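Glucan-binding protein C, GbpC (Streptococcus mutans UA159, PDB 5UQZ) probably binds glucan at the cell surface and mediates sucrose-dependent and sucrose-independent adherence, this chain being a calcium-binding fragment of the wall-anchored protein. Local coordinates at residues Lys11-Phe25 against Gly342-Lys354. Sequence-based numbering, arbitrary orientation.
Sequences KAEFPQKQEQYNKDF and GAKPTPPEKPELK
F14 and Y21, two turns apart on helix 3-51, carry most of the apolar contact with the C-terminal segment 342-354, which up to P351 is polyproline II-like and runs antiparallel to the helix. The F14 ring is sandwiched: L353 sets CG over the middle of one face, 3.6 Å from the ring centroid, while Q18 CG lies over the other. Y21 is covered near its rim by K350 CG, a CH-pi contact 3.9 Å from the centroid, with F25 CB behind the opposite face. With CG anti to the backbone N (chi1 173°), the Y21 ring reaches P348, whose CG approaches CE1 at 3.7 Å. P351 fits between the two aromatics, its CD 3.5 Å from Y21 CB and its CB near F14 CE1 and K17 CB; P348 CG also meets CB of D24 and F25.

K350 makes the direct polar link across the contact. Its chain bends at chi2 (-50°), and NZ donates to Q18 OE1 and to P351 O, the latter at 2.7 Å. The Q18 bond is modelled very short and its length is doubtful. Separately, one water bridges Y21 OH (2.8 Å) and P348 O, to which it donates (2.7 Å).

P347 touches Y28, and P345 and K344 touch Y35, continuing the association within the predicted coiled coil. The pair stands out from the beta-sandwich body, about 37 Å between contact and chain centres, away from the calcium site. Its chemistry implies a surface association of proline and aliphatic groups on aromatic rings, with a lysine and a water tying side chains to backbone carbonyls.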
ATOM      1  N   LYS A  11       4.489 -26.163 -42.265  1.00 18.25           N
ATOM      2  CA  LYS A  11       4.165 -27.418 -41.607  1.00 18.52           C
ATOM      3  C   LYS A  11       4.979 -27.604 -40.330  1.00 18.65           C
ATOM      4  O   LYS A  11       4.441 -27.992 -39.282  1.00 18.08           O
ATOM      5  CB  LYS A  11       4.427 -28.555 -42.591  1.00 18.88           C
ATOM      6  CG  LYS A  11       4.244 -29.933 -42.001  1.00 19.67           C
ATOM      7  CD  LYS A  11       4.452 -30.962 -43.114  1.00 22.54           C
ATOM      8  CE  LYS A  11       4.541 -32.361 -42.585  1.00 24.81           C
ATOM      9  NZ  LYS A  11       4.599 -33.296 -43.725  1.00 27.56           N
ATOM     10  N   ALA A  12       6.283 -27.331 -40.399  1.00 20.94           N
ATOM     11  CA  ALA A  12       7.144 -27.535 -39.242  1.00 21.47           C
ATOM     12  C   ALA A  12       6.768 -26.632 -38.075  1.00 19.31           C
ATOM     13  O   ALA A  12       6.911 -27.035 -36.924  1.00 21.66           O
ATOM     14  CB  ALA A  12       8.602 -27.298 -39.636  1.00 21.40           C
ATOM     15  N   GLU A  13       6.316 -25.414 -38.356  1.00 20.47           N
ATOM     16  CA  GLU A  13       6.049 -24.411 -37.331  1.00 21.36           C
ATOM     17  C   GLU A  13       4.644 -24.511 -36.771  1.00 19.58           C
ATOM     18  O   GLU A  13       4.365 -23.886 -35.751  1.00 20.96           O
ATOM     19  CB  GLU A  13       6.266 -23.015 -37.932  1.00 25.44           C
ATOM     20  CG  GLU A  13       7.747 -22.725 -38.251  1.00 30.11           C
ATOM     21  CD  GLU A  13       8.029 -21.299 -38.705  1.00 34.41           C
ATOM     22  OE1 GLU A  13       7.071 -20.534 -38.960  1.00 36.04           O
ATOM     23  OE2 GLU A  13       9.231 -20.940 -38.811  1.00 36.78           O
ATOM     24  N   PHE A  14       3.767 -25.284 -37.406  1.00 19.77           N
ATOM     25  CA  PHE A  14       2.369 -25.296 -36.995  1.00 19.28           C
ATOM     26  C   PHE A  14       2.159 -25.750 -35.560  1.00 18.21           C
ATOM     27  O   PHE A  14       1.375 -25.095 -34.864  1.00 18.57           O
ATOM     28  CB  PHE A  14       1.522 -26.076 -38.010  1.00 19.03           C
ATOM     29  CG  PHE A  14       0.040 -25.730 -37.978  1.00 16.45           C
ATOM     30  CD1 PHE A  14      -0.401 -24.414 -38.084  1.00 19.15           C
ATOM     31  CD2 PHE A  14      -0.913 -26.737 -37.874  1.00 18.23           C
ATOM     32  CE1 PHE A  14      -1.761 -24.100 -38.078  1.00 18.40           C
ATOM     33  CE2 PHE A  14      -2.280 -26.444 -37.863  1.00 19.13           C
ATOM     34  CZ  PHE A  14      -2.703 -25.093 -37.952  1.00 19.24           C
ATOM     35  N   PRO A  15       2.809 -26.807 -35.061  1.00 17.93           N
ATOM     36  CA  PRO A  15       2.582 -27.189 -33.663  1.00 20.11           C
ATOM     37  C   PRO A  15       2.916 -26.075 -32.705  1.00 20.10           C
ATOM     38  O   PRO A  15       2.126 -25.804 -31.787  1.00 20.61           O
ATOM     39  CB  PRO A  15       3.473 -28.418 -33.479  1.00 21.82           C
ATOM     40  CG  PRO A  15       3.555 -29.019 -34.877  1.00 21.69           C
ATOM     41  CD  PRO A  15       3.572 -27.843 -35.805  1.00 19.42           C
ATOM     42  N   GLN A  16       4.037 -25.376 -32.917  1.00 20.47           N
ATOM     43  CA  GLN A  16       4.373 -24.251 -32.040  0.57 23.43           C
ATOM     44  C   GLN A  16       3.353 -23.117 -32.157  1.00 21.24           C
ATOM     45  O   GLN A  16       2.994 -22.488 -31.141  1.00 22.88           O
ATOM     46  CB  GLN A  16       5.792 -23.744 -32.321  0.57 25.20           C
ATOM     47  CG  GLN A  16       6.293 -22.722 -31.306  0.57 27.36           C
ATOM     48  CD  GLN A  16       6.102 -21.274 -31.756  0.57 30.75           C
ATOM     49  OE1 GLN A  16       6.199 -20.954 -32.942  0.57 35.04           O
ATOM     50  NE2 GLN A  16       5.861 -20.385 -30.795  0.57 31.46           N
ATOM     51  N   LYS A  17       2.895 -22.807 -33.380  1.00 20.68           N
ATOM     52  CA  LYS A  17       1.879 -21.770 -33.544  1.00 22.14           C
ATOM     53  C   LYS A  17       0.597 -22.125 -32.797  1.00 19.06           C
ATOM     54  O   LYS A  17      -0.030 -21.253 -32.180  1.00 21.24           O
ATOM     55  CB  LYS A  17       1.575 -21.480 -35.020  1.00 23.63           C
ATOM     56  CG  LYS A  17       2.697 -20.754 -35.708  1.00 28.64           C
ATOM     57  CD  LYS A  17       2.218 -19.363 -36.206  1.00 36.62           C
ATOM     58  CE  LYS A  17       3.219 -18.711 -37.166  1.00 41.73           C
ATOM     59  NZ  LYS A  17       4.576 -19.207 -36.785  1.00 45.53           N
ATOM     60  N   GLN A  18       0.211 -23.406 -32.802  1.00 18.14           N
ATOM     61  CA  GLN A  18      -0.984 -23.818 -32.078  1.00 17.92           C
ATOM     62  C   GLN A  18      -0.759 -23.722 -30.579  1.00 19.43           C
ATOM     63  O   GLN A  18      -1.649 -23.280 -29.840  1.00 21.44           O
ATOM     64  CB  GLN A  18      -1.428 -25.224 -32.512  1.00 19.29           C
ATOM     65  CG  GLN A  18      -1.881 -25.260 -33.989  1.00 22.05           C
ATOM     66  CD  GLN A  18      -2.997 -26.269 -34.261  1.00 26.94           C
ATOM     67  OE1 GLN A  18      -4.188 -25.957 -34.167  1.00 33.44           O
ATOM     68  NE2 GLN A  18      -2.611 -27.482 -34.580  1.00 22.86           N
ATOM     69  N   GLU A  19       0.432 -24.090 -30.102  1.00 19.25           N
ATOM     70  CA  GLU A  19       0.684 -23.954 -28.673  1.00 20.87           C
ATOM     71  C   GLU A  19       0.675 -22.494 -28.245  1.00 22.49           C
ATOM     72  O   GLU A  19       0.114 -22.145 -27.202  1.00 23.03           O
ATOM     73  CB  GLU A  19       1.990 -24.633 -28.308  1.00 26.67           C
ATOM     74  CG  GLU A  19       1.864 -26.130 -28.441  1.00 37.05           C
ATOM     75  CD  GLU A  19       2.656 -26.886 -27.383  1.00 48.92           C
ATOM     76  OE1 GLU A  19       2.972 -26.268 -26.338  1.00 52.63           O
ATOM     77  OE2 GLU A  19       2.975 -28.080 -27.607  1.00 54.48           O
ATOM     78  N   GLN A  20       1.266 -21.623 -29.056  1.00 23.01           N
ATOM     79  CA  GLN A  20       1.213 -20.204 -28.723  1.00 22.69           C
ATOM     80  C   GLN A  20      -0.220 -19.688 -28.742  1.00 22.71           C
ATOM     81  O   GLN A  20      -0.613 -18.878 -27.880  1.00 22.47           O
ATOM     82  CB  GLN A  20       2.063 -19.428 -29.722  1.00 23.51           C
ATOM     83  CG  GLN A  20       2.146 -17.924 -29.395  1.00 28.76           C
ATOM     84  CD  GLN A  20       2.871 -17.660 -28.087  1.00 33.77           C
ATOM     85  OE1 GLN A  20       3.972 -18.177 -27.850  1.00 36.12           O
ATOM     86  NE2 GLN A  20       2.254 -16.857 -27.218  1.00 33.93           N
ATOM     87  N   TYR A  21      -1.022 -20.137 -29.713  1.00 21.02           N
ATOM     88  CA  TYR A  21      -2.430 -19.747 -29.752  1.00 21.44           C
ATOM     89  C   TYR A  21      -3.164 -20.165 -28.474  1.00 20.84           C
ATOM     90  O   TYR A  21      -3.946 -19.394 -27.911  1.00 20.81           O
ATOM     91  CB  TYR A  21      -3.127 -20.352 -30.974  1.00 21.94           C
ATOM     92  CG  TYR A  21      -4.617 -20.106 -30.944  1.00 20.78           C
ATOM     93  CD1 TYR A  21      -5.154 -18.900 -31.377  1.00 22.40           C
ATOM     94  CD2 TYR A  21      -5.500 -21.061 -30.429  1.00 20.17           C
ATOM     95  CE1 TYR A  21      -6.515 -18.662 -31.308  1.00 22.96           C
ATOM     96  CE2 TYR A  21      -6.862 -20.836 -30.364  1.00 24.11           C
ATOM     97  CZ  TYR A  21      -7.375 -19.641 -30.823  1.00 24.15           C
ATOM     98  OH  TYR A  21      -8.734 -19.375 -30.764  1.00 27.52           O
ATOM     99  N   ASN A  22      -2.940 -21.388 -28.008  1.00 19.16           N
ATOM    100  CA  ASN A  22      -3.616 -21.807 -26.793  1.00 19.89           C
ATOM    101  C   ASN A  22      -3.260 -20.898 -25.630  1.00 18.68           C
ATOM    102  O   ASN A  22      -4.133 -20.528 -24.832  1.00 21.09           O
ATOM    103  CB  ASN A  22      -3.191 -23.226 -26.456  1.00 20.85           C
ATOM    104  CG  ASN A  22      -3.714 -24.229 -27.428  1.00 23.56           C
ATOM    105  OD1 ASN A  22      -4.692 -23.978 -28.141  1.00 27.33           O
ATOM    106  ND2 ASN A  22      -3.069 -25.384 -27.469  1.00 24.93           N
ATOM    107  N   LYS A  23      -1.972 -20.553 -25.494  1.00 20.02           N
ATOM    108  CA  LYS A  23      -1.555 -19.643 -24.429  1.00 20.25           C
ATOM    109  C   LYS A  23      -2.192 -18.269 -24.605  1.00 19.55           C
ATOM    110  O   LYS A  23      -2.680 -17.663 -23.634  1.00 20.22           O
ATOM    111  CB  LYS A  23      -0.027 -19.549 -24.429  1.00 23.09           C
ATOM    112  CG  LYS A  23       0.553 -18.730 -23.286  1.00 25.33           C
ATOM    113  CD  LYS A  23       2.080 -18.851 -23.269  1.00 31.60           C
ATOM    114  CE  LYS A  23       2.740 -17.672 -22.578  1.00 36.36           C
ATOM    115  NZ  LYS A  23       4.214 -17.869 -22.479  1.00 38.56           N
ATOM    116  N   ASP A  24      -2.186 -17.750 -25.837  1.00 18.52           N
ATOM    117  CA  ASP A  24      -2.763 -16.438 -26.092  1.00 21.18           C
ATOM    118  C   ASP A  24      -4.261 -16.431 -25.876  1.00 20.09           C
ATOM    119  O   ASP A  24      -4.815 -15.423 -25.420  1.00 20.09           O
ATOM    120  CB  ASP A  24      -2.467 -15.982 -27.517  1.00 23.84           C
ATOM    121  CG  ASP A  24      -1.011 -15.705 -27.746  1.00 28.71           C
ATOM    122  OD1 ASP A  24      -0.241 -15.665 -26.764  1.00 33.08           O
ATOM    123  OD2 ASP A  24      -0.635 -15.561 -28.934  1.00 31.21           O
ATOM    124  N   PHE A  25      -4.931 -17.547 -26.158  1.00 18.20           N
ATOM    125  CA  PHE A  25      -6.374 -17.597 -25.968  1.00 19.45           C
ATOM    126  C   PHE A  25      -6.729 -17.655 -24.485  1.00 18.22           C
ATOM    127  O   PHE A  25      -7.671 -16.983 -24.033  1.00 18.74           O
ATOM    128  CB  PHE A  25      -6.974 -18.783 -26.726  1.00 20.64           C
ATOM    129  CG  PHE A  25      -8.454 -18.822 -26.626  1.00 23.13           C
ATOM    130  CD1 PHE A  25      -9.225 -17.951 -27.380  1.00 25.97           C
ATOM    131  CD2 PHE A  25      -9.082 -19.691 -25.742  1.00 26.30           C
ATOM    132  CE1 PHE A  25     -10.607 -17.959 -27.274  1.00 27.91           C
ATOM    133  CE2 PHE A  25     -10.462 -19.709 -25.626  1.00 28.27           C
ATOM    134  CZ  PHE A  25     -11.230 -18.839 -26.395  1.00 29.71           C
ATOM    135  N   GLY A 342      -9.521   1.258 -21.265  1.00 17.32           N
ATOM    136  CA  GLY A 342      -9.339   1.271 -22.713  1.00 21.39           C
ATOM    137  C   GLY A 342     -10.307   0.335 -23.429  1.00 22.29           C
ATOM    138  O   GLY A 342     -11.436   0.098 -22.987  1.00 24.09           O
ATOM    139  N   ALA A 343      -9.849  -0.207 -24.549  1.00 24.74           N
ATOM    140  CA  ALA A 343     -10.684  -1.044 -25.409  1.00 25.19           C
ATOM    141  C   ALA A 343     -10.711  -2.475 -24.902  1.00 24.35           C
ATOM    142  O   ALA A 343      -9.734  -2.971 -24.338  1.00 25.92           O
ATOM    143  CB  ALA A 343     -10.166  -1.040 -26.850  1.00 26.53           C
ATOM    144  N   LYS A 344     -11.853  -3.133 -25.095  1.00 23.02           N
ATOM    145  CA  LYS A 344     -11.975  -4.525 -24.703  1.00 22.85           C
ATOM    146  C   LYS A 344     -10.940  -5.389 -25.423  1.00 23.27           C
ATOM    147  O   LYS A 344     -10.661  -5.181 -26.607  1.00 26.58           O
ATOM    148  CB  LYS A 344     -13.391  -5.021 -24.987  1.00 24.83           C
ATOM    149  CG  LYS A 344     -13.679  -6.416 -24.518  1.00 27.04           C
ATOM    150  CD  LYS A 344     -14.894  -6.977 -25.195  1.00 31.97           C
ATOM    151  CE  LYS A 344     -15.592  -7.993 -24.316  1.00 35.40           C
ATOM    152  NZ  LYS A 344     -16.241  -9.058 -25.119  1.00 39.43           N
ATOM    153  N   PRO A 345     -10.326  -6.334 -24.735  1.00 23.32           N
ATOM    154  CA  PRO A 345      -9.418  -7.273 -25.399  1.00 24.41           C
ATOM    155  C   PRO A 345     -10.093  -7.973 -26.568  1.00 26.18           C
ATOM    156  O   PRO A 345     -11.302  -8.226 -26.563  1.00 29.36           O
ATOM    157  CB  PRO A 345      -9.080  -8.278 -24.287  1.00 25.11           C
ATOM    158  CG  PRO A 345      -9.296  -7.553 -23.012  1.00 24.80           C
ATOM    159  CD  PRO A 345     -10.444  -6.597 -23.292  1.00 24.25           C
ATOM    160  N   THR A 346      -9.294  -8.271 -27.567  1.00 27.98           N
ATOM    161  CA  THR A 346      -9.752  -8.997 -28.751  1.00 28.44           C
ATOM    162  C   THR A 346      -9.087 -10.369 -28.802  1.00 30.04           C
ATOM    163  O   THR A 346      -7.921 -10.504 -28.405  1.00 29.11           O
ATOM    164  CB  THR A 346      -9.429  -8.221 -30.031  1.00 30.85           C
ATOM    165  OG1 THR A 346      -8.031  -7.904 -30.048  1.00 36.61           O
ATOM    166  CG2 THR A 346     -10.242  -6.924 -30.090  1.00 31.68           C
ATOM    167  N   PRO A 347      -9.805 -11.399 -29.266  1.00 30.45           N
ATOM    168  CA  PRO A 347      -9.247 -12.741 -29.226  1.00 29.42           C
ATOM    169  C   PRO A 347      -8.141 -12.887 -30.252  1.00 26.51           C
ATOM    170  O   PRO A 347      -8.138 -12.193 -31.283  1.00 29.26           O
ATOM    171  CB  PRO A 347     -10.448 -13.635 -29.585  1.00 31.37           C
ATOM    172  CG  PRO A 347     -11.361 -12.764 -30.320  1.00 31.63           C
ATOM    173  CD  PRO A 347     -11.210 -11.400 -29.710  1.00 31.43           C
ATOM    174  N   PRO A 348      -7.152 -13.737 -29.990  1.00 26.73           N
ATOM    175  CA  PRO A 348      -6.109 -13.967 -30.991  1.00 25.43           C
ATOM    176  C   PRO A 348      -6.655 -14.664 -32.223  1.00 26.92           C
ATOM    177  O   PRO A 348      -7.628 -15.415 -32.165  1.00 27.31           O
ATOM    178  CB  PRO A 348      -5.122 -14.887 -30.271  1.00 26.31           C
ATOM    179  CG  PRO A 348      -5.971 -15.621 -29.253  1.00 25.34           C
ATOM    180  CD  PRO A 348      -6.943 -14.557 -28.778  1.00 24.87           C
ATOM    181  N   GLU A 349      -6.039 -14.349 -33.352  1.00 28.97           N
ATOM    182  CA  GLU A 349      -6.364 -15.024 -34.600  0.53 27.76           C
ATOM    183  C   GLU A 349      -5.866 -16.464 -34.551  1.00 27.52           C
ATOM    184  O   GLU A 349      -4.730 -16.724 -34.156  1.00 28.06           O
ATOM    185  CB  GLU A 349      -5.730 -14.273 -35.768  0.53 30.64           C
ATOM    186  CG  GLU A 349      -6.336 -12.890 -35.978  0.53 31.33           C
ATOM    187  CD  GLU A 349      -5.784 -12.168 -37.196  0.53 36.10           C
ATOM    188  OE1 GLU A 349      -4.906 -12.727 -37.881  0.53 38.72           O
ATOM    189  OE2 GLU A 349      -6.225 -11.027 -37.460  0.53 38.23           O
ATOM    190  N   LYS A 350      -6.727 -17.395 -34.930  1.00 27.57           N
ATOM    191  CA  LYS A 350      -6.335 -18.806 -34.882  1.00 27.07           C
ATOM    192  C   LYS A 350      -5.350 -19.093 -36.023  1.00 26.01           C
ATOM    193  O   LYS A 350      -5.623 -18.732 -37.167  1.00 26.63           O
ATOM    194  CB  LYS A 350      -7.611 -19.704 -34.924  1.00 31.38           C
ATOM    195  CG  LYS A 350      -7.487 -21.102 -34.223  1.00 37.81           C
ATOM    196  CD  LYS A 350      -6.202 -21.791 -34.739  1.00 42.95           C
ATOM    197  CE  LYS A 350      -5.922 -23.285 -34.430  1.00 45.23           C
ATOM    198  NZ  LYS A 350      -4.730 -23.790 -35.212  1.00 47.91           N
ATOM    199  N   PRO A 351      -4.179 -19.679 -35.751  1.00 26.52           N
ATOM    200  CA  PRO A 351      -3.304 -20.086 -36.851  1.00 26.35           C
ATOM    201  C   PRO A 351      -3.960 -21.141 -37.720  1.00 25.60           C
ATOM    202  O   PRO A 351      -4.654 -22.040 -37.237  1.00 25.64           O
ATOM    203  CB  PRO A 351      -2.069 -20.655 -36.137  1.00 26.70           C
ATOM    204  CG  PRO A 351      -2.499 -20.980 -34.789  1.00 28.66           C
ATOM    205  CD  PRO A 351      -3.532 -19.960 -34.451  1.00 26.65           C
ATOM    206  N   GLU A 352      -3.745 -21.012 -39.016  1.00 21.52           N
ATOM    207  CA  GLU A 352      -4.271 -21.973 -39.968  1.00 21.71           C
ATOM    208  C   GLU A 352      -3.208 -22.277 -41.008  1.00 23.06           C
ATOM    209  O   GLU A 352      -2.291 -21.478 -41.244  1.00 28.34           O
ATOM    210  CB  GLU A 352      -5.552 -21.434 -40.642  1.00 22.92           C
ATOM    211  CG  GLU A 352      -6.657 -21.036 -39.664  1.00 23.89           C
ATOM    212  CD  GLU A 352      -7.344 -22.224 -39.005  1.00 27.28           C
ATOM    213  OE1 GLU A 352      -7.166 -23.380 -39.447  1.00 29.06           O
ATOM    214  OE2 GLU A 352      -8.073 -21.995 -38.021  1.00 29.95           O
ATOM    215  N   LEU A 353      -3.336 -23.464 -41.622  1.00 22.38           N
ATOM    216  CA  LEU A 353      -2.570 -23.824 -42.799  1.00 22.37           C
ATOM    217  C   LEU A 353      -3.337 -23.587 -44.093  1.00 23.08           C
ATOM    218  O   LEU A 353      -2.715 -23.455 -45.156  1.00 26.47           O
ATOM    219  CB  LEU A 353      -2.126 -25.282 -42.694  1.00 20.85           C
ATOM    220  CG  LEU A 353      -1.099 -25.585 -41.609  1.00 19.79           C
ATOM    221  CD1 LEU A 353      -0.858 -27.090 -41.550  1.00 21.07           C
ATOM    222  CD2 LEU A 353       0.238 -24.826 -41.783  1.00 22.92           C
ATOM    223  N   LYS A 354      -4.654 -23.494 -44.030  1.00 28.22           N
ATOM    224  CA  LYS A 354      -5.439 -23.144 -45.206  1.00 35.72           C
ATOM    225  C   LYS A 354      -5.255 -21.684 -45.615  1.00 43.48           C
ATOM    226  O   LYS A 354      -5.865 -20.794 -45.024  1.00 49.37           O
ATOM    227  CB  LYS A 354      -6.912 -23.411 -44.942  1.00 36.85           C
ATOM    228  CG  LYS A 354      -7.289 -24.870 -45.000  1.00 38.94           C
ATOM    229  CD  LYS A 354      -8.791 -25.022 -44.868  1.00 44.66           C
ATOM    230  CE  LYS A 354      -9.226 -26.467 -44.945  1.00 47.33           C
ATOM    231  NZ  LYS A 354     -10.710 -26.544 -44.976  1.00 49.59           N
TER
HETATM  232  O   HOH W   1      -9.507 -16.734 -30.835  1.00 38.16           O